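Local coordinates for protein halogenase (Chondromyces crocatus, PDB 3E1T) that acts as an FAD-dependent halogenase, probably introducing the chlorine atom during biosynthesis of the myxobacterial natural product chondrochloren, at residues A161-D166 against R342-F347; T291-N296 against D303-V308; R350-Y355 against T470-L475. All blocks are in the same frame, centred on the assembly; numbering follows the deposited sequence.

Contact 1 of 3, residues A161-D166 against R342-F347; sequences ARFIVD and RCFEEF
Phe163 and Phe344 share no polar bond, and the shortest one within their segments is helical: Phe347 N donates to Cys343 O at 3.1 Å, fixing the turn from which the Phe344 ring projects. The contact itself is this one aromatic pair. Phe163 CA and Phe344 CA lie 11.4 Å apart, so only the ring ends can meet. Phe163 CE1 comes within 3.8 Å of Phe344 CE2, and the same CE1 lies 3.8 Å from Phe344 CZ, so a rim atom of one ring sits against two rim atoms of the other. The Phe163 and Phe344 ring centroids are 5.7 Å apart with planes inclined by 28°: nearly parallel but slid so far that overlap is slight, which is less than a full offset stack. Both CB bonds point toward the other segment, and with CG anti to the carbonyl carbon (chi1 -60° in Phe163 and -75° in Phe344) the rings meet at their rims. The Phe163 ring is also lined on one face by its neighbour Arg162, whose CG stands 3.9 Å above the ring plane near the rim. Farther along that side chain, Arg162 NH2 forms a salt bridge with Glu340 OE2, so a charged link runs from the same corner of the chain to the start of the helix. Strand 163-166 lies between strands 10-13 and 298-300 in the parallel sheet of the FAD-binding domain. Helix 340-368 packs against that sheet, Phe344 touching Ala299 as well, while Val165 and Phe347 both meet Val326 of helix 315-333.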
loop_
_atom_site.group_PDB
_atom_site.type_symbol
_atom_site.label_atom_id
_atom_site.label_comp_id
_atom_site.label_asym_id
_atom_site.label_seq_id
_atom_site.Cartn_x
_atom_site.Cartn_y
_atom_site.Cartn_z
ATOM N N ALA A 161 -10.061 -13.708 22.449
ATOM C CA ALA A 161 -10.243 -14.484 21.227
ATOM C C ALA A 161 -9.074 -15.417 21.015
ATOM O O ALA A 161 -8.020 -15.240 21.622
ATOM C CB ALA A 161 -10.401 -13.556 20.019
ATOM N N ARG A 162 -9.255 -16.412 20.154
ATOM C CA ARG A 162 -8.159 -17.305 19.789
ATOM C C ARG A 162 -7.088 -16.594 18.920
ATOM O O ARG A 162 -5.900 -16.936 18.982
ATOM C CB ARG A 162 -8.701 -18.559 19.089
ATOM C CG ARG A 162 -7.652 -19.655 18.883
ATOM C CD ARG A 162 -8.192 -20.841 18.105
ATOM N NE ARG A 162 -7.115 -21.630 17.502
ATOM C CZ ARG A 162 -7.285 -22.758 16.813
ATOM N NH1 ARG A 162 -8.497 -23.275 16.637
ATOM N NH2 ARG A 162 -6.233 -23.384 16.298
ATOM N N PHE A 163 -7.518 -15.613 18.126
ATOM C CA PHE A 163 -6.633 -14.880 17.218
ATOM C C PHE A 163 -6.852 -13.388 17.327
ATOM O O PHE A 163 -7.988 -12.931 17.349
ATOM C CB PHE A 163 -6.877 -15.287 15.772
ATOM C CG PHE A 163 -6.658 -16.734 15.501
ATOM C CD1 PHE A 163 -5.380 -17.248 15.397
ATOM C CD2 PHE A 163 -7.741 -17.583 15.323
ATOM C CE1 PHE A 163 -5.181 -18.601 15.131
ATOM C CE2 PHE A 163 -7.551 -18.929 15.051
ATOM C CZ PHE A 163 -6.269 -19.440 14.955
ATOM N N ILE A 164 -5.754 -12.638 17.396
ATOM C CA ILE A 164 -5.789 -11.174 17.408
ATOM C C ILE A 164 -4.987 -10.699 16.193
ATOM O O ILE A 164 -3.863 -11.153 15.995
ATOM C CB ILE A 164 -5.135 -10.573 18.688
ATOM C CG1 ILE A 164 -5.598 -11.302 19.964
ATOM C CG2 ILE A 164 -5.389 -9.048 18.777
ATOM C CD1 ILE A 164 -7.063 -11.128 20.306
ATOM N N VAL A 165 -5.570 -9.821 15.377
ATOM C CA VAL A 165 -4.865 -9.288 14.203
ATOM C C VAL A 165 -4.792 -7.758 14.195
ATOM O O VAL A 165 -5.811 -7.089 14.313
ATOM C CB VAL A 165 -5.477 -9.783 12.876
ATOM C CG1 VAL A 165 -4.757 -9.132 11.682
ATOM C CG2 VAL A 165 -5.394 -11.328 12.781
ATOM N N ASP A 166 -3.573 -7.232 14.068
ATOM C CA ASP A 166 -3.334 -5.801 13.921
ATOM C C ASP A 166 -3.495 -5.413 12.453
ATOM O O ASP A 166 -2.687 -5.798 11.597
ATOM C CB ASP A 166 -1.935 -5.446 14.433
ATOM C CG ASP A 166 -1.660 -3.949 14.441
ATOM O OD1 ASP A 166 -2.587 -3.117 14.258
ATOM O OD2 ASP A 166 -0.490 -3.595 14.646
ATOM N N ARG A 342 2.017 -24.093 10.199
ATOM C CA ARG A 342 1.972 -24.288 8.747
ATOM C C ARG A 342 1.194 -23.177 8.048
ATOM O O ARG A 342 1.636 -22.662 7.020
ATOM C CB ARG A 342 1.414 -25.667 8.355
ATOM C CG ARG A 342 1.302 -25.860 6.843
ATOM C CD ARG A 342 1.156 -27.318 6.408
ATOM N NE ARG A 342 1.625 -27.499 5.031
ATOM C CZ ARG A 342 1.445 -28.592 4.287
ATOM N NH1 ARG A 342 0.794 -29.652 4.767
ATOM N NH2 ARG A 342 1.919 -28.621 3.045
ATOM N N CYS A 343 0.058 -22.795 8.622
ATOM C CA CYS A 343 -0.815 -21.800 8.005
ATOM C C CYS A 343 -0.292 -20.354 8.088
ATOM O O CYS A 343 -0.416 -19.591 7.124
ATOM C CB CYS A 343 -2.234 -21.917 8.562
ATOM S SG CYS A 343 -3.111 -23.346 7.880
ATOM N N PHE A 344 0.289 -19.983 9.227
ATOM C CA PHE A 344 0.802 -18.626 9.386
ATOM C C PHE A 344 2.200 -18.457 8.770
ATOM O O PHE A 344 2.571 -17.357 8.360
ATOM C CB PHE A 344 0.737 -18.178 10.842
ATOM C CG PHE A 344 -0.659 -17.825 11.301
ATOM C CD1 PHE A 344 -1.107 -16.510 11.245
ATOM C CD2 PHE A 344 -1.526 -18.813 11.769
ATOM C CE1 PHE A 344 -2.399 -16.169 11.668
ATOM C CE2 PHE A 344 -2.819 -18.495 12.190
ATOM C CZ PHE A 344 -3.260 -17.162 12.147
ATOM N N GLU A 345 2.952 -19.550 8.673
ATOM C CA GLU A 345 4.200 -19.547 7.916
ATOM C C GLU A 345 3.925 -19.349 6.427
ATOM O O GLU A 345 4.672 -18.651 5.746
ATOM C CB GLU A 345 4.986 -20.837 8.136
ATOM C CG GLU A 345 5.810 -20.846 9.407
ATOM C CD GLU A 345 6.580 -22.145 9.591
ATOM O OE1 GLU A 345 6.092 -23.209 9.114
ATOM O OE2 GLU A 345 7.672 -22.100 10.216
ATOM N N GLU A 346 2.841 -19.948 5.938
ATOM C CA GLU A 346 2.414 -19.776 4.550
ATOM C C GLU A 346 1.967 -18.348 4.261
ATOM O O GLU A 346 2.288 -17.783 3.216
ATOM C CB GLU A 346 1.292 -20.758 4.204
ATOM C CG GLU A 346 0.958 -20.835 2.704
ATOM C CD GLU A 346 2.083 -21.439 1.858
ATOM O OE1 GLU A 346 3.186 -21.727 2.388
ATOM O OE2 GLU A 346 1.867 -21.618 0.644
ATOM N N PHE A 347 1.198 -17.784 5.189
ATOM C CA PHE A 347 0.799 -16.402 5.139
ATOM C C PHE A 347 2.008 -15.446 4.976
ATOM O O PHE A 347 2.038 -14.655 4.041
ATOM C CB PHE A 347 0.016 -16.076 6.417
ATOM C CG PHE A 347 0.129 -14.643 6.861
ATOM C CD1 PHE A 347 -0.226 -13.602 6.013
ATOM C CD2 PHE A 347 0.575 -14.341 8.134
ATOM C CE1 PHE A 347 -0.145 -12.286 6.430
ATOM C CE2 PHE A 347 0.668 -13.036 8.558
ATOM C CZ PHE A 347 0.299 -11.993 7.695
#

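Contact 2 of 3, residues T291-N296 against D303-V308; sequences TSFWKN and DAACFV. With FAD (flavin-adenine dinucleotide), chain C.
The FAD pocket is backed here by Phe293, which packs on Ala305 and Cys306 of the segment that carries Asp303 and Phe307 to the cofactor. Phe293 CD1 lies 3.8 Å from Ala305 CB, and Phe293 CZ lies 4.1 Å from Cys306 SG. Cys306 SG is 5.1 Å from the centroid of the Phe293 ring, an oblique sulfur-aromatic contact. Tyr351 and Arg352 of helix 340-368 also meet the Phe293 ring, the arginine by a cation-pi interaction. At the cofactor, Asp303 works with two groups: its backbone N gives a hydrogen bond of 3.1 Å to FAD O2P, close to straight at 161°, and its OD1 accepts one of 2.7 Å from the ribityl O3'. An aspartate on the ribityl chain in this way is consistent with the GD motif of related flavin monooxygenases. Phe307 has CG anti to the backbone N (chi1 -178°), and its ring reaches the flavin end, with CE1 3.4 Å from FAD C1' and CZ 3.6 Å from FAD C9. With an alanine in place of this ring, a gap would probably open beside FAD C1' and C9, and the junction of ribityl chain and flavin would lose an apolar neighbour. The chemistry thus divides the segment: apolar and sulfur atoms join it to Phe293, while the Asp303 amide at the phosphate and its carboxylate at the ribityl hydroxyl help to hold the middle of the cofactor, alongside its other protein partners.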
loop_
_atom_site.group_PDB
_atom_site.type_symbol
_atom_site.label_atom_id
_atom_site.label_comp_id
_atom_site.label_asym_id
_atom_site.label_seq_id
_atom_site.Cartn_x
_atom_site.Cartn_y
_atom_site.Cartn_z
ATOM N N THR A 291 10.123 -7.424 11.126
ATOM C CA THR A 291 10.941 -8.648 11.226
ATOM C C THR A 291 10.107 -9.920 11.306
ATOM O O THR A 291 10.611 -11.022 11.056
ATOM C CB THR A 291 11.927 -8.617 12.427
ATOM O OG1 THR A 291 11.217 -8.270 13.618
ATOM C CG2 THR A 291 13.028 -7.577 12.189
ATOM N N SER A 292 8.830 -9.763 11.646
ATOM C CA SER A 292 7.897 -10.886 11.716
ATOM C C SER A 292 6.487 -10.379 11.484
ATOM O O SER A 292 6.165 -9.259 11.889
ATOM C CB SER A 292 7.973 -11.569 13.089
ATOM O OG SER A 292 7.177 -12.757 13.106
ATOM N N PHE A 293 5.666 -11.195 10.827
ATOM C CA PHE A 293 4.251 -10.855 10.574
ATOM C C PHE A 293 3.270 -11.627 11.467
ATOM O O PHE A 293 2.066 -11.360 11.439
ATOM C CB PHE A 293 3.859 -11.074 9.102
ATOM C CG PHE A 293 4.627 -10.220 8.112
ATOM C CD1 PHE A 293 5.199 -9.004 8.489
ATOM C CD2 PHE A 293 4.733 -10.620 6.783
ATOM C CE1 PHE A 293 5.897 -8.216 7.557
ATOM C CE2 PHE A 293 5.437 -9.841 5.857
ATOM C CZ PHE A 293 6.007 -8.635 6.250
ATOM N N TRP A 294 3.780 -12.577 12.253
ATOM C CA TRP A 294 2.948 -13.289 13.239
ATOM C C TRP A 294 3.786 -13.819 14.413
ATOM O O TRP A 294 5.013 -13.947 14.313
ATOM C CB TRP A 294 2.191 -14.437 12.571
ATOM C CG TRP A 294 3.060 -15.596 12.239
ATOM C CD1 TRP A 294 3.961 -15.679 11.218
ATOM C CD2 TRP A 294 3.119 -16.852 12.932
ATOM N NE1 TRP A 294 4.575 -16.908 11.229
ATOM C CE2 TRP A 294 4.075 -17.649 12.269
ATOM C CE3 TRP A 294 2.444 -17.386 14.037
ATOM C CZ2 TRP A 294 4.386 -18.951 12.684
ATOM C CZ3 TRP A 294 2.749 -18.685 14.444
ATOM C CH2 TRP A 294 3.715 -19.446 13.774
ATOM N N LYS A 295 3.143 -14.129 15.532
ATOM C CA LYS A 295 3.894 -14.791 16.612
ATOM C C LYS A 295 3.224 -16.061 17.148
ATOM O O LYS A 295 3.636 -17.176 16.800
ATOM C CB LYS A 295 4.322 -13.807 17.717
ATOM C CG LYS A 295 3.194 -13.095 18.428
ATOM C CD LYS A 295 3.660 -12.478 19.755
ATOM C CE LYS A 295 4.617 -13.401 20.522
ATOM N NZ LYS A 295 4.735 -13.066 21.979
ATOM N N ASN A 296 2.208 -15.899 17.982
ATOM C CA ASN A 296 1.399 -17.011 18.477
ATOM C C ASN A 296 0.091 -16.372 18.866
ATOM O O ASN A 296 0.029 -15.631 19.851
ATOM C CB ASN A 296 2.043 -17.714 19.686
ATOM C CG ASN A 296 2.765 -19.016 19.311
ATOM O OD1 ASN A 296 2.651 -19.524 18.183
ATOM N ND2 ASN A 296 3.505 -19.564 20.265
ATOM N N ASP A 303 -0.671 -2.017 6.355
ATOM C CA ASP A 303 0.376 -1.067 6.693
ATOM C C ASP A 303 0.976 -1.331 8.071
ATOM O O ASP A 303 2.085 -0.873 8.368
ATOM C CB ASP A 303 -0.158 0.350 6.665
ATOM C CG ASP A 303 -0.237 0.941 5.272
ATOM O OD1 ASP A 303 -0.068 0.223 4.258
ATOM O OD2 ASP A 303 -0.500 2.156 5.217
ATOM N N ALA A 304 0.244 -2.039 8.925
ATOM C CA ALA A 304 0.791 -2.431 10.233
ATOM C C ALA A 304 2.015 -3.309 10.052
ATOM O O ALA A 304 2.956 -3.219 10.832
ATOM C CB ALA A 304 -0.271 -3.165 11.058
ATOM N N ALA A 305 1.996 -4.169 9.031
ATOM C CA ALA A 305 3.100 -5.073 8.732
ATOM C C ALA A 305 4.223 -4.432 7.890
ATOM O O ALA A 305 5.403 -4.492 8.252
ATOM C CB ALA A 305 2.573 -6.299 8.024
ATOM N N CYS A 306 3.858 -3.856 6.748
ATOM C CA CYS A 306 4.859 -3.363 5.807
ATOM C C CYS A 306 4.234 -2.443 4.782
ATOM O O CYS A 306 3.021 -2.475 4.565
ATOM C CB CYS A 306 5.573 -4.529 5.101
ATOM S SG CYS A 306 4.493 -5.516 4.053
ATOM N N PHE A 307 5.072 -1.605 4.174
ATOM C CA PHE A 307 4.658 -0.737 3.070
ATOM C C PHE A 307 5.891 -0.376 2.214
ATOM O O PHE A 307 6.981 -0.186 2.752
ATOM C CB PHE A 307 3.960 0.529 3.581
ATOM C CG PHE A 307 3.471 1.432 2.479
ATOM C CD1 PHE A 307 2.424 1.033 1.646
ATOM C CD2 PHE A 307 4.088 2.661 2.247
ATOM C CE1 PHE A 307 1.992 1.855 0.615
ATOM C CE2 PHE A 307 3.667 3.486 1.217
ATOM C CZ PHE A 307 2.607 3.086 0.407
ATOM N N VAL A 308 5.714 -0.310 0.894
ATOM C CA VAL A 308 6.817 0.090 -0.007
ATOM C C VAL A 308 6.858 1.607 -0.292
ATOM O O VAL A 308 7.653 2.320 0.310
ATOM C CB VAL A 308 6.833 -0.710 -1.336
ATOM C CG1 VAL A 308 8.149 -0.424 -2.096
ATOM C CG2 VAL A 308 6.711 -2.217 -1.064
HETATM P PA FAD C . -5.465 1.907 7.157
HETATM O O1A FAD C . -6.157 2.248 5.863
HETATM O O2A FAD C . -4.509 2.936 7.653
HETATM O O5B FAD C . -6.615 1.694 8.271
HETATM C C5B FAD C . -6.297 1.301 9.597
HETATM C C4B FAD C . -7.468 1.642 10.522
HETATM O O4B FAD C . -7.143 1.370 11.871
HETATM C C3B FAD C . -7.813 3.126 10.450
HETATM O O3B FAD C . -9.181 3.236 10.129
HETATM C C2B FAD C . -7.556 3.662 11.843
HETATM O O2B FAD C . -8.562 4.564 12.209
HETATM C C1B FAD C . -7.610 2.408 12.696
HETATM N N9A FAD C . -6.790 2.436 13.921
HETATM C C8A FAD C . -5.549 2.988 14.122
HETATM N N7A FAD C . -5.186 2.741 15.402
HETATM C C5A FAD C . -6.165 2.031 16.014
HETATM C C6A FAD C . -6.326 1.522 17.312
HETATM N N6A FAD C . -5.455 1.806 18.289
HETATM N N1A FAD C . -7.472 0.825 17.616
HETATM C C2A FAD C . -8.466 0.652 16.688
HETATM N N3A FAD C . -8.302 1.169 15.421
HETATM C C4A FAD C . -7.174 1.836 15.088
HETATM N N1 FAD C . -2.392 2.731 -1.661
HETATM C C2 FAD C . -3.095 2.447 -2.799
HETATM O O2 FAD C . -3.608 1.335 -2.899
HETATM N N3 FAD C . -3.192 3.400 -3.797
HETATM C C4 FAD C . -2.595 4.648 -3.650
HETATM O O4 FAD C . -2.698 5.508 -4.528
HETATM C C4X FAD C . -1.870 4.928 -2.499
HETATM N N5 FAD C . -1.263 6.156 -2.315
HETATM C C5X FAD C . -0.557 6.411 -1.155
HETATM C C6 FAD C . 0.071 7.646 -0.962
HETATM C C7 FAD C . 0.788 7.893 0.219
HETATM C C7M FAD C . 1.634 9.132 0.312
HETATM C C8 FAD C . 0.883 6.905 1.207
HETATM C C8M FAD C . 1.808 7.052 2.394
HETATM C C9 FAD C . 0.247 5.684 1.012
HETATM C C9A FAD C . -0.469 5.427 -0.163
HETATM N N10 FAD C . -1.096 4.206 -0.326
HETATM C C10 FAD C . -1.786 3.951 -1.493
HETATM C "C1'" FAD C . -1.100 3.178 0.793
HETATM C "C2'" FAD C . -2.426 3.088 1.558
HETATM O "O2'" FAD C . -2.623 4.314 2.231
HETATM C "C3'" FAD C . -2.388 1.952 2.593
HETATM O "O3'" FAD C . -1.631 0.862 2.114
HETATM C "C4'" FAD C . -3.753 1.375 2.969
HETATM O "O4'" FAD C . -4.549 2.388 3.542
HETATM C "C5'" FAD C . -3.562 0.246 3.981
HETATM O "O5'" FAD C . -4.792 -0.068 4.574
HETATM P P FAD C . -4.872 -0.677 6.058
HETATM O O1P FAD C . -6.201 -1.383 6.222
HETATM O O2P FAD C . -3.749 -1.637 6.295
HETATM O O3P FAD C . -4.640 0.553 7.034
#

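Contact 3 of 3, residues R350-Y355 against T470-L475; sequences RYRREY and TELQHL
Arg352 and Gln473 join two helices that cross at close to a right angle: the axes of 350-355 and 470-475 approach to 9.3 Å with 103° between their N-to-C directions. Hydrogen bonding dominates. The Gln473 amide uses both its ends on one residue, NE2 giving a bond of 2.9 Å to Arg352 O and OE1 receiving one of 2.9 Å from Arg352 NH1. The second bond has an N-H...O angle of 156°; NH1 lies in the carbonyl plane of the glutamine, and OE1 stays near the guanidinium plane. The first meets its carbonyl from a tilted direction. A bend in the Gln473 chain (chi2 -61°) sets the amide beside the arginine, bringing OE1 to 3.1 Å from Arg352 CG. This double grip fixes which way round the amide is turned, since a flip would set oxygen against oxygen and nitrogen against nitrogen. Salt-bridge and carbonyl partners hold the rest of the guanidinium: NE pairs with Glu348 OE1, and NH2 bonds to Asn290 O. Each of its three nitrogens is therefore engaged, which probably helps to keep a buried positive charge tolerable. A further polar link between the helices is that of Arg353 NH1 to Ala476 O. Aromatic packing is slighter: Gln473 NE2 lies 3.6 Å from Tyr355 CD2, at the ring edge, with the amide and ring planes almost perpendicular. Apolar packing falls to Leu472, laid over one guanidinium face, where its CB stands 3.8 Å above the plane and its CD1 is 3.9 Å from Arg352 NH2.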
loop_
_atom_site.group_PDB
_atom_site.type_symbol
_atom_site.label_atom_id
_atom_site.label_comp_id
_atom_site.label_asym_id
_atom_site.label_seq_id
_atom_site.Cartn_x
_atom_site.Cartn_y
_atom_site.Cartn_z
ATOM N N ARG A 350 3.971 -15.997 1.499
ATOM C CA ARG A 350 3.215 -15.398 0.401
ATOM C C ARG A 350 3.216 -13.864 0.429
ATOM O O ARG A 350 3.358 -13.217 -0.611
ATOM C CB ARG A 350 1.773 -15.884 0.461
ATOM C CG ARG A 350 1.318 -16.804 -0.642
ATOM C CD ARG A 350 1.710 -18.225 -0.395
ATOM N NE ARG A 350 0.659 -19.131 -0.849
ATOM C CZ ARG A 350 0.511 -19.580 -2.091
ATOM N NH1 ARG A 350 1.352 -19.223 -3.064
ATOM N NH2 ARG A 350 -0.489 -20.400 -2.357
ATOM N N TYR A 351 3.025 -13.300 1.619
ATOM C CA TYR A 351 2.975 -11.850 1.816
ATOM C C TYR A 351 4.333 -11.202 1.481
ATOM O O TYR A 351 4.385 -10.189 0.775
ATOM C CB TYR A 351 2.555 -11.555 3.262
ATOM C CG TYR A 351 2.157 -10.107 3.618
ATOM C CD1 TYR A 351 2.026 -9.104 2.653
ATOM C CD2 TYR A 351 1.869 -9.775 4.938
ATOM C CE1 TYR A 351 1.645 -7.797 3.008
ATOM C CE2 TYR A 351 1.501 -8.472 5.309
ATOM C CZ TYR A 351 1.378 -7.495 4.340
ATOM O OH TYR A 351 0.994 -6.225 4.720
ATOM N N ARG A 352 5.411 -11.776 2.002
ATOM C CA ARG A 352 6.767 -11.295 1.740
ATOM C C ARG A 352 7.106 -11.412 0.242
ATOM O O ARG A 352 7.836 -10.582 -0.299
ATOM C CB ARG A 352 7.794 -12.079 2.566
ATOM C CG ARG A 352 7.821 -11.708 4.038
ATOM C CD ARG A 352 8.979 -12.350 4.830
ATOM N NE ARG A 352 8.887 -11.918 6.224
ATOM C CZ ARG A 352 9.290 -10.734 6.683
ATOM N NH1 ARG A 352 9.886 -9.860 5.877
ATOM N NH2 ARG A 352 9.117 -10.426 7.966
ATOM N N ARG A 353 6.568 -12.438 -0.414
ATOM C CA ARG A 353 6.784 -12.625 -1.847
ATOM C C ARG A 353 6.170 -11.485 -2.647
ATOM O O ARG A 353 6.831 -10.936 -3.530
ATOM C CB ARG A 353 6.247 -13.973 -2.328
ATOM C CG ARG A 353 7.161 -15.104 -1.975
ATOM C CD ARG A 353 6.495 -16.470 -2.067
ATOM N NE ARG A 353 6.399 -16.976 -3.435
ATOM C CZ ARG A 353 7.410 -17.490 -4.135
ATOM N NH1 ARG A 353 8.634 -17.549 -3.625
ATOM N NH2 ARG A 353 7.204 -17.934 -5.364
ATOM N N GLU A 354 4.925 -11.121 -2.325
ATOM C CA GLU A 354 4.239 -10.057 -3.045
ATOM C C GLU A 354 4.820 -8.668 -2.709
ATOM O O GLU A 354 4.988 -7.830 -3.602
ATOM C CB GLU A 354 2.727 -10.108 -2.791
ATOM C CG GLU A 354 1.898 -9.098 -3.602
ATOM C CD GLU A 354 1.760 -9.437 -5.112
ATOM O OE1 GLU A 354 2.277 -10.477 -5.595
ATOM O OE2 GLU A 354 1.113 -8.640 -5.815
ATOM N N TYR A 355 5.113 -8.441 -1.428
ATOM C CA TYR A 355 5.788 -7.218 -0.973
ATOM C C TYR A 355 7.167 -7.070 -1.637
ATOM O O TYR A 355 7.519 -5.975 -2.099
ATOM C CB TYR A 355 5.917 -7.210 0.559
ATOM C CG TYR A 355 6.906 -6.212 1.124
ATOM C CD1 TYR A 355 6.540 -4.878 1.352
ATOM C CD2 TYR A 355 8.205 -6.607 1.459
ATOM C CE1 TYR A 355 7.465 -3.958 1.887
ATOM C CE2 TYR A 355 9.132 -5.695 1.984
ATOM C CZ TYR A 355 8.752 -4.386 2.187
ATOM O OH TYR A 355 9.662 -3.515 2.716
ATOM N N THR A 470 16.575 -8.585 4.648
ATOM C CA THR A 470 17.050 -9.141 3.377
ATOM C C THR A 470 17.003 -10.670 3.379
ATOM O O THR A 470 16.570 -11.287 2.402
ATOM C CB THR A 470 18.480 -8.636 3.019
ATOM O OG1 THR A 470 18.549 -7.210 3.190
ATOM C CG2 THR A 470 18.816 -8.970 1.578
ATOM N N GLU A 471 17.443 -11.274 4.478
ATOM C CA GLU A 471 17.462 -12.729 4.601
ATOM C C GLU A 471 16.068 -13.339 4.612
ATOM O O GLU A 471 15.807 -14.298 3.883
ATOM C CB GLU A 471 18.271 -13.179 5.824
ATOM C CG GLU A 471 19.771 -13.269 5.544
ATOM C CD GLU A 471 20.112 -14.172 4.349
ATOM O OE1 GLU A 471 20.860 -13.715 3.453
ATOM O OE2 GLU A 471 19.626 -15.330 4.303
ATOM N N LEU A 472 15.173 -12.758 5.415
ATOM C CA LEU A 472 13.755 -13.151 5.415
ATOM C C LEU A 472 13.137 -13.058 4.036
ATOM O O LEU A 472 12.408 -13.952 3.615
ATOM C CB LEU A 472 12.950 -12.287 6.389
ATOM C CG LEU A 472 13.328 -12.495 7.858
ATOM C CD1 LEU A 472 12.841 -11.332 8.711
ATOM C CD2 LEU A 472 12.801 -13.828 8.365
ATOM N N GLN A 473 13.433 -11.970 3.328
ATOM C CA GLN A 473 12.897 -11.785 1.984
ATOM C C GLN A 473 13.501 -12.797 1.014
ATOM O O GLN A 473 12.801 -13.306 0.150
ATOM C CB GLN A 473 13.125 -10.354 1.482
ATOM C CG GLN A 473 12.255 -9.292 2.187
ATOM C CD GLN A 473 10.780 -9.533 1.993
ATOM O OE1 GLN A 473 10.057 -9.776 2.958
ATOM N NE2 GLN A 473 10.317 -9.475 0.738
ATOM N N HIS A 474 14.793 -13.082 1.163
ATOM C CA HIS A 474 15.459 -14.059 0.297
ATOM C C HIS A 474 14.836 -15.436 0.483
ATOM O O HIS A 474 14.510 -16.089 -0.487
ATOM C CB HIS A 474 16.974 -14.118 0.535
ATOM C CG HIS A 474 17.706 -14.952 -0.477
ATOM N ND1 HIS A 474 17.718 -16.330 -0.438
ATOM C CD2 HIS A 474 18.426 -14.602 -1.572
ATOM C CE1 HIS A 474 18.421 -16.795 -1.457
ATOM N NE2 HIS A 474 18.861 -15.768 -2.161
ATOM N N LEU A 475 14.655 -15.861 1.729
ATOM C CA LEU A 475 14.030 -17.161 2.023
ATOM C C LEU A 475 12.623 -17.283 1.407
ATOM O O LEU A 475 12.283 -18.303 0.797
ATOM C CB LEU A 475 14.002 -17.391 3.541
ATOM C CG LEU A 475 14.161 -18.809 4.110
ATOM C CD1 LEU A 475 15.237 -19.637 3.379
ATOM C CD2 LEU A 475 14.449 -18.745 5.616
#

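How the contacts relate
The residues that touch in contacts 1 and 2 are all buried, whereas contact 3 includes the partly exposed Leu472. Helix 340-368 supplies a segment to contacts 1 and 3, whose centres are about 17 Å apart, and the centre of contact 2 lies about 11 Å from each of theirs. Contact 2 meets contact 1 where Trp294 packs on Phe344, and contact 3 where Cys306 SG reaches Tyr355 CD1 at 3.4 Å. Chemistry changes with place: ring against ring between helix and parallel sheet in contact 1, apolar and sulfur packing behind the cofactor in contact 2, and paired hydrogen bonds between crossing helices in contact 3, which buries the largest area.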